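Local coordinates for glycosyl hydrolase (Rhizobium leguminosarum bv. trifolii, PDB 5NDX), which is a family 39 glycoside hydrolase, the bacterial orthologue of human alpha-L-iduronidase, and probably hydrolyses O-glycosidic bonds, at residues R4-V9 and R427-G432; R39-Y44 and F358-K363; E108-V113 and S204-D209; R552-A557 and Y602-R607. The protein carries 2 engineered substitutions. All blocks are in the same frame, centred on the assembly; numbering follows the deposited sequence.

How the interactions relate
The four contacts illustrate how chemistry follows position in a multidomain enzyme. Interactions 2 and 4 are buried. Interaction 2 sets a barrel helix against a strand through apolar groups and two waters, and interaction 4 joins two sheets mainly by methyl and ring packing. They adjoin each other, with centres about 15 Å apart: Met553 and Phe555, on the back of strand 549-557, rest on the helix that carries Gln40, Ala43 and Tyr44. Interactions 1 and 3 are partly buried and lie far apart, about 60 Å between centres. Interaction 1 is a backbone-bonded strand pair with a charged outer face, whereas interaction 3 is a small apolar patch between a helix start and a loop.

Interaction 1: residues R4-V9 and R427-G432; sequences RTRINV and RLEVSG
Arg6 to Val9 pair in order with Arg427 to Val430 as parallel neighbours in the mixed sheet of a beta-sandwich domain, as in human alpha-L-iduronidase. The two strands lie between strands 378-385 and 508-516, so each is hydrogen-bonded on both edges. The backbone supplies five bonds that shuttle between the strands: Thr5 O and Ile7 N engage Arg427, Ile7 O and Val9 N engage Glu429, and Val9 O takes Ser431 N. Glu429 N to Ile7 O, at 2.8 Å, is nearly straight.

Apolar packing occupies the face of Ile7, Val9, Leu428 and Val430. Leu428 CD1 lies 4.1 Å from Ile7 CG2 and also reaches Val9, while strand 407-413 covers this side.

Charge gathers on the face of Arg6, Arg427 and Glu429. Two arginines converge on one carboxylate oxygen: Glu429 OE2 receives Arg427 NE at 2.6 Å through its anti lone pair and pairs with Arg6 NH2 at 2.7 Å. The Arg6 guanidinium stands almost upright to the carboxylate, their planes 88° apart. Arg427, its CG anti to the backbone N (chi1 180°), runs out extended, and its CD sits over the centre of the Arg6 guanidinium, 3.7 Å above the plane. With an alanine in place of Arg427, Glu429 OE2 would probably be left without its NE partner, and the Arg6 guanidinium, stripped of the methylene over its face, would be freer to turn.

Water links this cluster to Arg4, accepting from Arg427 NH1 and Arg4 NH2. Farther along, Ser431 OG donates a weak 3.4 Å bond to Asn8 OD1.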
loop_
_atom_site.group_PDB
_atom_site.type_symbol
_atom_site.label_atom_id
_atom_site.label_comp_id
_atom_site.label_asym_id
_atom_site.label_seq_id
_atom_site.Cartn_x
_atom_site.Cartn_y
_atom_site.Cartn_z
ATOM N N ARG A 4 -21.577 -15.703 18.495
ATOM C CA ARG A 4 -20.603 -16.709 18.083
ATOM C C ARG A 4 -20.907 -17.185 16.695
ATOM O O ARG A 4 -22.017 -17.519 16.414
ATOM C CB ARG A 4 -20.528 -17.902 19.037
ATOM C CG ARG A 4 -19.544 -18.948 18.551
ATOM C CD ARG A 4 -19.245 -19.882 19.665
ATOM N NE ARG A 4 -18.468 -21.091 19.368
ATOM C CZ ARG A 4 -18.970 -22.290 19.074
ATOM N NH1 ARG A 4 -20.264 -22.507 18.871
ATOM N NH2 ARG A 4 -18.137 -23.297 18.966
ATOM N N THR A 5 -19.910 -17.233 15.852
ATOM C CA THR A 5 -20.068 -17.748 14.516
ATOM C C THR A 5 -19.113 -18.897 14.256
ATOM O O THR A 5 -17.919 -18.765 14.536
ATOM C CB THR A 5 -19.837 -16.641 13.460
ATOM O OG1 THR A 5 -20.730 -15.552 13.710
ATOM C CG2 THR A 5 -20.115 -17.194 12.064
ATOM N N ARG A 6 -19.626 -20.003 13.722
ATOM C CA ARG A 6 -18.776 -21.129 13.283
ATOM C C ARG A 6 -18.518 -20.879 11.809
ATOM O O ARG A 6 -19.463 -20.694 11.042
ATOM C CB ARG A 6 -19.394 -22.544 13.557
ATOM C CG ARG A 6 -19.687 -22.877 15.046
ATOM C CD ARG A 6 -20.341 -24.270 15.415
ATOM N NE ARG A 6 -19.529 -25.377 14.864
ATOM C CZ ARG A 6 -18.873 -26.359 15.527
ATOM N NH1 ARG A 6 -18.906 -26.539 16.869
ATOM N NH2 ARG A 6 -18.172 -27.230 14.799
ATOM N N ILE A 7 -17.244 -20.764 11.421
ATOM C CA ILE A 7 -16.865 -20.554 10.021
ATOM C C ILE A 7 -16.043 -21.766 9.558
ATOM O O ILE A 7 -15.071 -22.115 10.219
ATOM C CB ILE A 7 -16.055 -19.280 9.881
ATOM C CG1 ILE A 7 -16.860 -18.069 10.380
ATOM C CG2 ILE A 7 -15.688 -19.005 8.439
ATOM C CD1 ILE A 7 -16.092 -16.762 10.264
ATOM N N ASN A 8 -16.457 -22.405 8.463
ATOM C CA ASN A 8 -15.719 -23.474 7.844
ATOM C C ASN A 8 -15.240 -22.996 6.493
ATOM O O ASN A 8 -16.032 -22.563 5.639
ATOM C CB ASN A 8 -16.522 -24.788 7.651
ATOM C CG ASN A 8 -15.657 -25.870 6.934
ATOM O OD1 ASN A 8 -14.788 -26.522 7.531
ATOM N ND2 ASN A 8 -15.830 -25.981 5.616
ATOM N N VAL A 9 -13.935 -23.091 6.302
ATOM C CA VAL A 9 -13.295 -22.772 5.049
ATOM C C VAL A 9 -12.811 -24.089 4.446
ATOM O O VAL A 9 -12.023 -24.814 5.080
ATOM C CB VAL A 9 -12.103 -21.862 5.268
ATOM C CG1 VAL A 9 -11.335 -21.636 3.990
ATOM C CG2 VAL A 9 -12.559 -20.496 5.811
ATOM N N ARG A 427 -15.361 -19.543 15.849
ATOM C CA ARG A 427 -14.697 -20.842 15.785
ATOM C C ARG A 427 -14.395 -21.046 14.317
ATOM O O ARG A 427 -15.316 -21.148 13.508
ATOM C CB ARG A 427 -15.545 -21.981 16.288
ATOM C CG ARG A 427 -14.853 -23.356 16.220
ATOM C CD ARG A 427 -15.804 -24.512 16.552
ATOM N NE ARG A 427 -15.086 -25.765 16.358
ATOM C CZ ARG A 427 -14.383 -26.418 17.289
ATOM N NH1 ARG A 427 -14.278 -26.021 18.556
ATOM N NH2 ARG A 427 -13.754 -27.513 16.929
ATOM N N LEU A 428 -13.111 -21.059 13.984
ATOM C CA LEU A 428 -12.686 -21.160 12.602
ATOM C C LEU A 428 -12.203 -22.579 12.368
ATOM O O LEU A 428 -11.319 -23.048 13.068
ATOM C CB LEU A 428 -11.555 -20.186 12.319
ATOM C CG LEU A 428 -10.925 -20.249 10.917
ATOM C CD1 LEU A 428 -11.946 -19.813 9.889
ATOM C CD2 LEU A 428 -9.728 -19.312 10.860
ATOM N N GLU A 429 -12.774 -23.223 11.372
ATOM C CA GLU A 429 -12.405 -24.569 10.945
ATOM C C GLU A 429 -11.898 -24.489 9.512
ATOM O O GLU A 429 -12.492 -23.835 8.681
ATOM C CB GLU A 429 -13.628 -25.494 11.040
ATOM C CG GLU A 429 -14.058 -25.638 12.501
ATOM C CD GLU A 429 -15.292 -26.489 12.769
ATOM O OE1 GLU A 429 -15.799 -27.117 11.827
ATOM O OE2 GLU A 429 -15.746 -26.550 13.943
ATOM N N VAL A 430 -10.787 -25.131 9.234
ATOM C CA VAL A 430 -10.296 -25.202 7.873
ATOM C C VAL A 430 -10.209 -26.707 7.549
ATOM O O VAL A 430 -9.532 -27.443 8.249
ATOM C CB VAL A 430 -8.922 -24.564 7.690
ATOM C CG1 VAL A 430 -8.477 -24.677 6.229
ATOM C CG2 VAL A 430 -8.929 -23.105 8.102
ATOM N N SER A 431 -10.884 -27.125 6.494
ATOM C CA SER A 431 -10.859 -28.511 6.048
ATOM C C SER A 431 -10.318 -28.607 4.633
ATOM O O SER A 431 -9.991 -27.616 4.000
ATOM C CB SER A 431 -12.283 -29.093 6.111
ATOM O OG SER A 431 -13.119 -28.379 5.245
ATOM N N GLY A 432 -10.203 -29.835 4.147
ATOM C CA GLY A 432 -9.764 -30.097 2.770
ATOM C C GLY A 432 -8.289 -29.868 2.593
ATOM O O GLY A 432 -7.859 -29.605 1.500
HETATM O O HOH W 1 -15.307 -23.761 20.020
#

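Interaction 2: residues R39-Y44 and F358-K363; sequences RQMLAY and FDIIKK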
loop_
_atom_site.group_PDB
_atom_site.type_symbol
_atom_site.label_atom_id
_atom_site.label_comp_id
_atom_site.label_asym_id
_atom_site.label_seq_id
_atom_site.Cartn_x
_atom_site.Cartn_y
_atom_site.Cartn_z
ATOM N N ARG A 39 13.110 8.171 1.535
ATOM C CA ARG A 39 14.039 7.083 1.178
ATOM C C ARG A 39 13.930 5.918 2.201
ATOM O O ARG A 39 13.815 4.753 1.831
ATOM C CB ARG A 39 15.494 7.596 1.053
ATOM C CG ARG A 39 16.466 6.477 0.713
ATOM C CD ARG A 39 17.865 6.919 0.247
ATOM N NE ARG A 39 18.610 5.663 0.032
ATOM C CZ ARG A 39 18.691 4.956 -1.111
ATOM N NH1 ARG A 39 18.178 5.385 -2.247
ATOM N NH2 ARG A 39 19.353 3.800 -1.114
ATOM N N GLN A 40 13.912 6.251 3.484
ATOM C CA GLN A 40 13.738 5.240 4.527
ATOM C C GLN A 40 12.368 4.566 4.397
ATOM O O GLN A 40 12.289 3.349 4.473
ATOM C CB GLN A 40 13.897 5.824 5.915
ATOM C CG GLN A 40 14.135 4.752 6.936
ATOM C CD GLN A 40 14.226 5.308 8.362
ATOM O OE1 GLN A 40 15.175 6.069 8.736
ATOM N NE2 GLN A 40 13.320 4.897 9.160
ATOM N N MET A 41 11.333 5.363 4.155
ATOM C CA MET A 41 9.982 4.827 4.018
ATOM C C MET A 41 9.861 3.800 2.889
ATOM O O MET A 41 9.144 2.816 3.034
ATOM C CB MET A 41 8.995 5.956 3.818
ATOM C CG MET A 41 8.878 6.839 5.049
ATOM S SD MET A 41 8.197 8.444 4.642
ATOM C CE MET A 41 7.843 9.056 6.293
ATOM N N LEU A 42 10.551 4.042 1.766
ATOM C CA LEU A 42 10.478 3.139 0.626
ATOM C C LEU A 42 11.025 1.737 0.895
ATOM O O LEU A 42 10.609 0.804 0.247
ATOM C CB LEU A 42 11.149 3.734 -0.609
ATOM C CG LEU A 42 10.500 4.969 -1.177
ATOM C CD1 LEU A 42 11.307 5.509 -2.339
ATOM C CD2 LEU A 42 9.094 4.707 -1.614
ATOM N N ALA A 43 11.960 1.606 1.823
ATOM C CA ALA A 43 12.427 0.302 2.273
ATOM C C ALA A 43 11.300 -0.471 2.927
ATOM O O ALA A 43 11.135 -1.661 2.656
ATOM C CB ALA A 43 13.562 0.482 3.271
ATOM N N TYR A 44 10.527 0.184 3.821
ATOM C CA TYR A 44 9.373 -0.536 4.409
ATOM C C TYR A 44 8.306 -0.819 3.376
ATOM O O TYR A 44 7.755 -1.917 3.358
ATOM C CB TYR A 44 8.695 0.226 5.517
ATOM C CG TYR A 44 9.528 0.619 6.669
ATOM C CD1 TYR A 44 9.698 -0.197 7.796
ATOM C CD2 TYR A 44 10.150 1.847 6.650
ATOM C CE1 TYR A 44 10.430 0.262 8.887
ATOM C CE2 TYR A 44 10.911 2.262 7.694
ATOM C CZ TYR A 44 11.053 1.486 8.804
ATOM O OH TYR A 44 11.850 2.074 9.773
ATOM N N PHE A 358 15.352 12.223 12.573
ATOM C CA PHE A 358 13.949 11.810 12.645
ATOM C C PHE A 358 13.855 10.356 12.950
ATOM O O PHE A 358 14.798 9.603 12.710
ATOM C CB PHE A 358 13.166 12.100 11.332
ATOM C CG PHE A 358 13.591 11.230 10.176
ATOM C CD1 PHE A 358 14.750 11.530 9.446
ATOM C CD2 PHE A 358 12.880 10.084 9.842
ATOM C CE1 PHE A 358 15.178 10.693 8.421
ATOM C CE2 PHE A 358 13.303 9.263 8.830
ATOM C CZ PHE A 358 14.444 9.567 8.110
ATOM N N ASP A 359 12.692 9.982 13.465
ATOM C CA ASP A 359 12.275 8.617 13.606
ATOM C C ASP A 359 10.869 8.505 13.033
ATOM O O ASP A 359 10.016 9.404 13.232
ATOM C CB ASP A 359 12.314 8.199 15.066
ATOM C CG ASP A 359 13.726 7.877 15.546
ATOM O OD1 ASP A 359 14.207 6.778 15.238
ATOM O OD2 ASP A 359 14.352 8.724 16.226
ATOM N N ILE A 360 10.622 7.379 12.379
ATOM C CA ILE A 360 9.294 7.038 11.906
ATOM C C ILE A 360 8.855 5.700 12.476
ATOM O O ILE A 360 9.635 4.748 12.563
ATOM C CB ILE A 360 9.167 7.003 10.370
ATOM C CG1 ILE A 360 10.239 6.147 9.711
ATOM C CG2 ILE A 360 9.181 8.426 9.869
ATOM C CD1 ILE A 360 10.121 6.100 8.203
ATOM N N ILE A 361 7.579 5.672 12.883
ATOM C CA ILE A 361 6.958 4.520 13.420
ATOM C C ILE A 361 5.787 4.091 12.509
ATOM O O ILE A 361 4.957 4.908 12.135
ATOM C CB ILE A 361 6.469 4.815 14.836
ATOM C CG1 ILE A 361 7.616 5.172 15.779
ATOM C CG2 ILE A 361 5.713 3.642 15.402
ATOM C CD1 ILE A 361 8.643 4.069 16.031
ATOM N N LYS A 362 5.740 2.826 12.151
ATOM C CA LYS A 362 4.630 2.237 11.357
ATOM C C LYS A 362 3.286 2.309 11.983
ATOM O O LYS A 362 3.105 1.993 13.141
ATOM C CB LYS A 362 4.880 0.750 11.076
ATOM C CG LYS A 362 5.898 0.554 10.036
ATOM C CD LYS A 362 6.550 -0.842 9.837
ATOM C CE LYS A 362 5.728 -2.044 10.052
ATOM N NZ LYS A 362 6.465 -3.292 9.543
ATOM N N LYS A 363 2.321 2.648 11.160
ATOM C CA LYS A 363 0.934 2.791 11.572
ATOM C C LYS A 363 0.059 1.732 10.877
ATOM O O LYS A 363 0.535 1.047 9.952
ATOM C CB LYS A 363 0.459 4.200 11.198
ATOM C CG LYS A 363 1.010 5.284 12.105
ATOM C CD LYS A 363 0.736 6.684 11.555
ATOM C CE LYS A 363 -0.750 7.030 11.524
ATOM N NZ LYS A 363 -0.900 8.299 10.799
HETATM O O HOH W 2 12.998 5.780 11.705
HETATM O O HOH W 3 10.685 2.216 12.418
#
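Ile360 packs against Gln40, Met41 and Tyr44 in a buried helix-on-strand contact, part apolar and part bridged by water, where helix 36-45 meets strand 358-362 of a two-stranded antiparallel sheet. Ile360 holds CG1 between its backbone N and carbonyl carbon (chi1 51°), which sends CD1 into the helix surface. There it lies 4.0 Å from Tyr44 CE2 and also meets Met41, which was modelled in two conformers. The amide of Gln40 slides past Phe358, its plane turned 27° from the ring, with OE1 3.6 Å from CZ of Phe358.

Asp359 and Ile361 bond to strand 326-330, and water serves the backbone of Ile360 between them. One water accepts from both Gln40 NE2, at 2.7 Å, and Ile360 N. A second donates to Ile360 O at 2.7 Å and accepts from Tyr44 OH. A weak bond from Gln40 NE2 to Tyr44 OH ties the two helix groups together. Beyond the waters, Lys362 CD lies 3.8 Å from Tyr44 CD1, and its amine continues to salt bridges with Glu370 and Glu491.

Helix 36-45 connects the first two strands of the (beta/alpha)8 barrel, so the arrangement is that of a TIM-barrel outer helix covered by a two-stranded sheet that follows the eighth barrel strand.

Interaction 3: residues E108-V113 and S204-D209; sequences EDMDQV and SCLTGD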
loop_
_atom_site.group_PDB
_atom_site.type_symbol
_atom_site.label_atom_id
_atom_site.label_comp_id
_atom_site.label_asym_id
_atom_site.label_seq_id
_atom_site.Cartn_x
_atom_site.Cartn_y
_atom_site.Cartn_z
ATOM N N GLU A 108 -4.708 24.248 -26.066
ATOM C CA GLU A 108 -5.345 24.491 -27.367
ATOM C C GLU A 108 -4.353 24.983 -28.406
ATOM O O GLU A 108 -4.608 24.879 -29.598
ATOM C CB GLU A 108 -6.490 25.470 -27.217
ATOM C CG GLU A 108 -7.484 24.984 -26.177
ATOM C CD GLU A 108 -8.826 25.657 -26.288
ATOM O OE1 GLU A 108 -9.479 25.446 -27.322
ATOM O OE2 GLU A 108 -9.232 26.363 -25.339
ATOM N N ASP A 109 -3.215 25.498 -27.953
ATOM C CA ASP A 109 -2.121 25.828 -28.835
ATOM C C ASP A 109 -1.449 24.536 -29.292
ATOM O O ASP A 109 -0.755 23.896 -28.513
ATOM C CB ASP A 109 -1.141 26.735 -28.085
ATOM C CG ASP A 109 0.068 27.124 -28.910
ATOM O OD1 ASP A 109 0.479 26.393 -29.833
ATOM O OD2 ASP A 109 0.644 28.177 -28.591
ATOM N N MET A 110 -1.611 24.187 -30.562
ATOM C CA MET A 110 -1.095 22.928 -31.087
ATOM C C MET A 110 0.439 22.762 -31.112
ATOM O O MET A 110 0.933 21.627 -31.249
ATOM C CB MET A 110 -1.677 22.641 -32.484
ATOM C CG MET A 110 -3.164 22.312 -32.455
ATOM S SD MET A 110 -3.600 20.787 -31.566
ATOM C CE MET A 110 -2.757 19.569 -32.578
ATOM N N ASP A 111 1.198 23.854 -31.001
ATOM C CA ASP A 111 2.652 23.706 -30.847
ATOM C C ASP A 111 3.013 23.204 -29.452
ATOM O O ASP A 111 3.957 22.448 -29.294
ATOM C CB ASP A 111 3.401 25.000 -31.147
ATOM C CG ASP A 111 3.430 25.329 -32.639
ATOM O OD1 ASP A 111 3.600 24.422 -33.492
ATOM O OD2 ASP A 111 3.268 26.516 -32.945
ATOM N N GLN A 112 2.271 23.658 -28.461
ATOM C CA GLN A 112 2.423 23.169 -27.102
ATOM C C GLN A 112 1.961 21.712 -26.966
ATOM O O GLN A 112 2.656 20.897 -26.365
ATOM C CB GLN A 112 1.673 24.053 -26.145
ATOM C CG GLN A 112 2.165 25.498 -26.195
ATOM C CD GLN A 112 1.736 26.261 -24.985
ATOM O OE1 GLN A 112 1.631 27.483 -24.981
ATOM N NE2 GLN A 112 1.464 25.537 -23.949
ATOM N N VAL A 113 0.822 21.393 -27.578
ATOM C CA VAL A 113 0.311 20.025 -27.627
ATOM C C VAL A 113 1.380 19.096 -28.157
ATOM O O VAL A 113 1.623 18.036 -27.560
ATOM C CB VAL A 113 -0.988 19.907 -28.463
ATOM C CG1 VAL A 113 -1.424 18.457 -28.661
ATOM C CG2 VAL A 113 -2.110 20.684 -27.784
ATOM N N SER A 204 -8.564 12.045 -32.549
ATOM C CA SER A 204 -7.357 12.651 -32.006
ATOM C C SER A 204 -6.989 13.872 -32.827
ATOM O O SER A 204 -6.965 13.802 -34.044
ATOM C CB SER A 204 -6.204 11.650 -32.049
ATOM O OG SER A 204 -4.955 12.316 -31.954
ATOM N N CYS A 205 -6.642 14.959 -32.155
ATOM C CA CYS A 205 -6.158 16.153 -32.808
ATOM C C CYS A 205 -4.750 16.035 -33.382
ATOM O O CYS A 205 -4.285 17.003 -33.961
ATOM C CB CYS A 205 -6.175 17.333 -31.820
ATOM S SG CYS A 205 -4.868 17.312 -30.539
ATOM N N LEU A 206 -4.052 14.907 -33.209
ATOM C CA LEU A 206 -2.666 14.753 -33.696
ATOM C C LEU A 206 -2.505 13.758 -34.835
ATOM O O LEU A 206 -1.717 13.982 -35.753
ATOM C CB LEU A 206 -1.744 14.327 -32.562
ATOM C CG LEU A 206 -1.452 15.407 -31.529
ATOM C CD1 LEU A 206 -0.885 14.734 -30.285
ATOM C CD2 LEU A 206 -0.496 16.475 -32.049
ATOM N N THR A 207 -3.199 12.631 -34.731
ATOM C CA THR A 207 -3.501 11.804 -35.884
ATOM C C THR A 207 -4.693 12.603 -36.420
ATOM O O THR A 207 -4.867 13.772 -36.060
ATOM C CB THR A 207 -3.888 10.352 -35.486
ATOM O OG1 THR A 207 -5.213 10.320 -34.933
ATOM C CG2 THR A 207 -2.904 9.754 -34.453
ATOM N N GLY A 208 -5.538 12.027 -37.248
ATOM C CA GLY A 208 -6.847 12.675 -37.463
ATOM C C GLY A 208 -7.880 11.613 -37.653
ATOM O O GLY A 208 -8.898 11.826 -38.300
ATOM N N ASP A 209 -7.632 10.494 -36.998
ATOM C CA ASP A 209 -7.984 9.206 -37.527
ATOM C C ASP A 209 -8.436 8.345 -36.366
ATOM O O ASP A 209 -7.710 7.475 -35.898
ATOM C CB ASP A 209 -6.744 8.618 -38.213
ATOM C CG ASP A 209 -6.967 7.211 -38.731
ATOM O OD1 ASP A 209 -8.089 6.928 -39.216
ATOM O OD2 ASP A 209 -6.022 6.394 -38.645
#
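Met110 reaches from the start of helix 110-131, a helix of the TIM barrel, to Cys205 and Leu206 in the loop after helix 190-200. The helix begins with an N-cap, Asp109 OD1 accepting from Asp111 N, and the loop is turned by an ST turn at Ser204. The Met110 side chain sets out toward the loop at CB, passes to CG, anti to the carbonyl carbon (chi1 -69°), and then folds at both later torsions. That curl brings SD to 3.8 Å from Cys205 SG and tucks the terminal methyl against the loop. CE meets Cys205 O at 3.3 Å and Cys205 SG at 3.7 Å, and it also touches Leu206 CD2 at 3.9 Å.

One turn on, Val113 presents CG1 to the same two residues, 4.0 Å from Leu206 CD2. Leu206 therefore lies against both helix side chains, while Ala168 of helix 155-171 touches it as well. An alanine at Leu206 would lack both delta methyls, and would probably open a gap beside Val113 CG1 and deprive Met110 CE of an apolar neighbour.

Behind this patch, Ser204 OG fixes the loop backbone, accepting from Leu206 N at 3.0 Å and weakly from Thr207 N at 3.3 Å.

Interaction 4: residues R552-A557 and Y602-R607; sequences RMLFWA and YAVCAR. Unlike the reference sequence in segment 602-607: Arg607 (reference His). With SO4 (sulfate ion), chain G.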
loop_
_atom_site.group_PDB
_atom_site.type_symbol
_atom_site.label_atom_id
_atom_site.label_comp_id
_atom_site.label_asym_id
_atom_site.label_seq_id
_atom_site.Cartn_x
_atom_site.Cartn_y
_atom_site.Cartn_z
ATOM N N ARG A 552 20.603 2.530 11.741
ATOM C CA ARG A 552 20.806 1.838 10.445
ATOM C C ARG A 552 19.509 1.233 9.938
ATOM O O ARG A 552 18.896 0.454 10.637
ATOM C CB ARG A 552 21.825 0.727 10.633
ATOM C CG ARG A 552 23.192 1.198 11.152
ATOM C CD ARG A 552 23.939 2.056 10.127
ATOM N NE ARG A 552 25.243 2.520 10.642
ATOM C CZ ARG A 552 25.454 3.607 11.395
ATOM N NH1 ARG A 552 24.478 4.433 11.760
ATOM N NH2 ARG A 552 26.669 3.882 11.795
ATOM N N MET A 553 19.089 1.596 8.743
ATOM C CA MET A 553 17.974 0.982 8.085
ATOM C C MET A 553 18.479 -0.170 7.228
ATOM O O MET A 553 19.366 0.043 6.398
ATOM C CB MET A 553 17.269 1.989 7.199
ATOM C CG MET A 553 16.006 1.469 6.557
ATOM S SD MET A 553 14.794 1.176 7.884
ATOM C CE MET A 553 13.676 0.089 7.036
ATOM N N LEU A 554 17.905 -1.359 7.439
ATOM C CA LEU A 554 18.184 -2.557 6.660
ATOM C C LEU A 554 17.012 -2.824 5.717
ATOM O O LEU A 554 15.816 -2.673 6.111
ATOM C CB LEU A 554 18.380 -3.759 7.581
ATOM C CG LEU A 554 19.697 -3.950 8.328
ATOM C CD1 LEU A 554 19.982 -2.765 9.229
ATOM C CD2 LEU A 554 19.697 -5.224 9.173
ATOM N N PHE A 555 17.334 -3.242 4.501
ATOM C CA PHE A 555 16.361 -3.611 3.455
ATOM C C PHE A 555 16.929 -4.849 2.767
ATOM O O PHE A 555 18.123 -4.909 2.547
ATOM C CB PHE A 555 16.217 -2.465 2.447
ATOM C CG PHE A 555 15.274 -2.753 1.314
ATOM C CD1 PHE A 555 13.893 -2.979 1.561
ATOM C CD2 PHE A 555 15.731 -2.744 -0.036
ATOM C CE1 PHE A 555 12.988 -3.175 0.496
ATOM C CE2 PHE A 555 14.841 -2.979 -1.104
ATOM C CZ PHE A 555 13.457 -3.192 -0.839
ATOM N N TRP A 556 16.083 -5.825 2.450
ATOM C CA TRP A 556 16.507 -7.064 1.824
ATOM C C TRP A 556 15.364 -7.628 1.019
ATOM O O TRP A 556 14.321 -6.987 0.915
ATOM C CB TRP A 556 17.048 -8.048 2.868
ATOM C CG TRP A 556 16.103 -8.545 3.865
ATOM C CD1 TRP A 556 15.367 -9.675 3.804
ATOM C CD2 TRP A 556 15.843 -7.959 5.138
ATOM N NE1 TRP A 556 14.645 -9.825 4.954
ATOM C CE2 TRP A 556 14.917 -8.786 5.793
ATOM C CE3 TRP A 556 16.279 -6.792 5.771
ATOM C CZ2 TRP A 556 14.394 -8.482 7.051
ATOM C CZ3 TRP A 556 15.801 -6.517 7.072
ATOM C CH2 TRP A 556 14.854 -7.371 7.681
ATOM N N ALA A 557 15.542 -8.807 0.439
ATOM C CA ALA A 557 14.516 -9.475 -0.348
ATOM C C ALA A 557 14.348 -10.863 0.212
ATOM O O ALA A 557 15.286 -11.416 0.773
ATOM C CB ALA A 557 14.961 -9.545 -1.848
ATOM N N TYR A 602 25.816 -6.888 10.420
ATOM C CA TYR A 602 24.412 -7.308 10.418
ATOM C C TYR A 602 24.273 -8.655 9.735
ATOM O O TYR A 602 25.036 -8.962 8.848
ATOM C CB TYR A 602 23.551 -6.254 9.715
ATOM C CG TYR A 602 23.368 -5.008 10.544
ATOM C CD1 TYR A 602 22.556 -5.019 11.686
ATOM C CD2 TYR A 602 24.018 -3.829 10.210
ATOM C CE1 TYR A 602 22.386 -3.883 12.465
ATOM C CE2 TYR A 602 23.845 -2.672 10.967
ATOM C CZ TYR A 602 23.047 -2.720 12.097
ATOM O OH TYR A 602 22.918 -1.603 12.835
ATOM N N ALA A 603 23.348 -9.473 10.214
ATOM C CA ALA A 603 22.924 -10.714 9.551
ATOM C C ALA A 603 21.375 -10.803 9.608
ATOM O O ALA A 603 20.775 -10.356 10.589
ATOM C CB ALA A 603 23.535 -11.932 10.234
ATOM N N VAL A 604 20.750 -11.293 8.538
ATOM C CA VAL A 604 19.319 -11.530 8.502
ATOM C C VAL A 604 19.079 -13.015 8.225
ATOM O O VAL A 604 19.689 -13.551 7.297
ATOM C CB VAL A 604 18.642 -10.625 7.452
ATOM C CG1 VAL A 604 17.155 -10.878 7.442
ATOM C CG2 VAL A 604 18.874 -9.165 7.790
ATOM N N CYS A 605 18.247 -13.668 9.056
ATOM C CA CYS A 605 17.856 -15.071 8.922
ATOM C C CYS A 605 16.377 -15.145 8.605
ATOM O O CYS A 605 15.609 -14.348 9.120
ATOM C CB CYS A 605 18.122 -15.821 10.244
ATOM S SG CYS A 605 19.865 -15.577 10.778
ATOM N N ALA A 606 15.968 -16.103 7.783
ATOM C CA ALA A 606 14.569 -16.422 7.610
ATOM C C ALA A 606 14.235 -17.573 8.534
ATOM O O ALA A 606 15.114 -18.398 8.818
ATOM C CB ALA A 606 14.238 -16.754 6.174
ATOM N N ARG A 607 13.007 -17.556 9.072
ATOM C CA ARG A 607 12.447 -18.619 9.905
ATOM C C ARG A 607 11.080 -19.002 9.372
ATOM O O ARG A 607 10.269 -18.130 9.083
ATOM C CB ARG A 607 12.300 -18.196 11.348
ATOM C CG ARG A 607 13.570 -18.345 12.143
ATOM C CD ARG A 607 13.301 -18.570 13.626
ATOM N NE ARG A 607 14.600 -18.486 14.285
ATOM C CZ ARG A 607 15.450 -19.496 14.440
ATOM N NH1 ARG A 607 15.131 -20.727 14.058
ATOM N NH2 ARG A 607 16.633 -19.280 15.013
HETATM S S SO4 G . 18.672 -21.974 15.324
HETATM O O1 SO4 G . 18.766 -23.057 16.336
HETATM O O2 SO4 G . 17.463 -22.180 14.497
HETATM O O3 SO4 G . 18.591 -20.665 16.012
HETATM O O4 SO4 G . 19.869 -21.995 14.452
#
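Leu554 is the bump that fills the hollow between Tyr602 and Val604, on facing sheets of a small all-beta domain whose three- and four-stranded layers match the fibronectin type III arrangement. Its CD1 stands squarely over the Tyr602 ring, 4.0 Å from the centroid and 2° off the normal, a CH-pi contact. The other methyl, CD2, meets the base of the same ring, 3.8 Å from Tyr602 CD1, and leans towards Val604.

Val604 returns the favour. It meets Trp556 head on, with CG1 pressed over one face of the indole at 3.5 Å from CE2, shifted towards the rim. Trp556 CG lies between its backbone N and carbonyl carbon (chi1 65°), an orientation that offers this broad face to the valine; Tyr567 meets the indole edge-to-face. At the far end Arg552 crosses Tyr602 at about a right angle, CG 3.3 Å from OH, while its guanidinium turns away to Glu550.

At the end of its strand, Arg607, a histidine in the reference sequence, grips a sulfate, probably from crystallisation, through NH1 to O2 (2.8 Å) and NH2 to O3 (2.6 Å).

Between the sheets, then, cohesion comes from methyl-on-ring fit, and the hydroxyl of buried Tyr602 finds its hydrogen bond with His593.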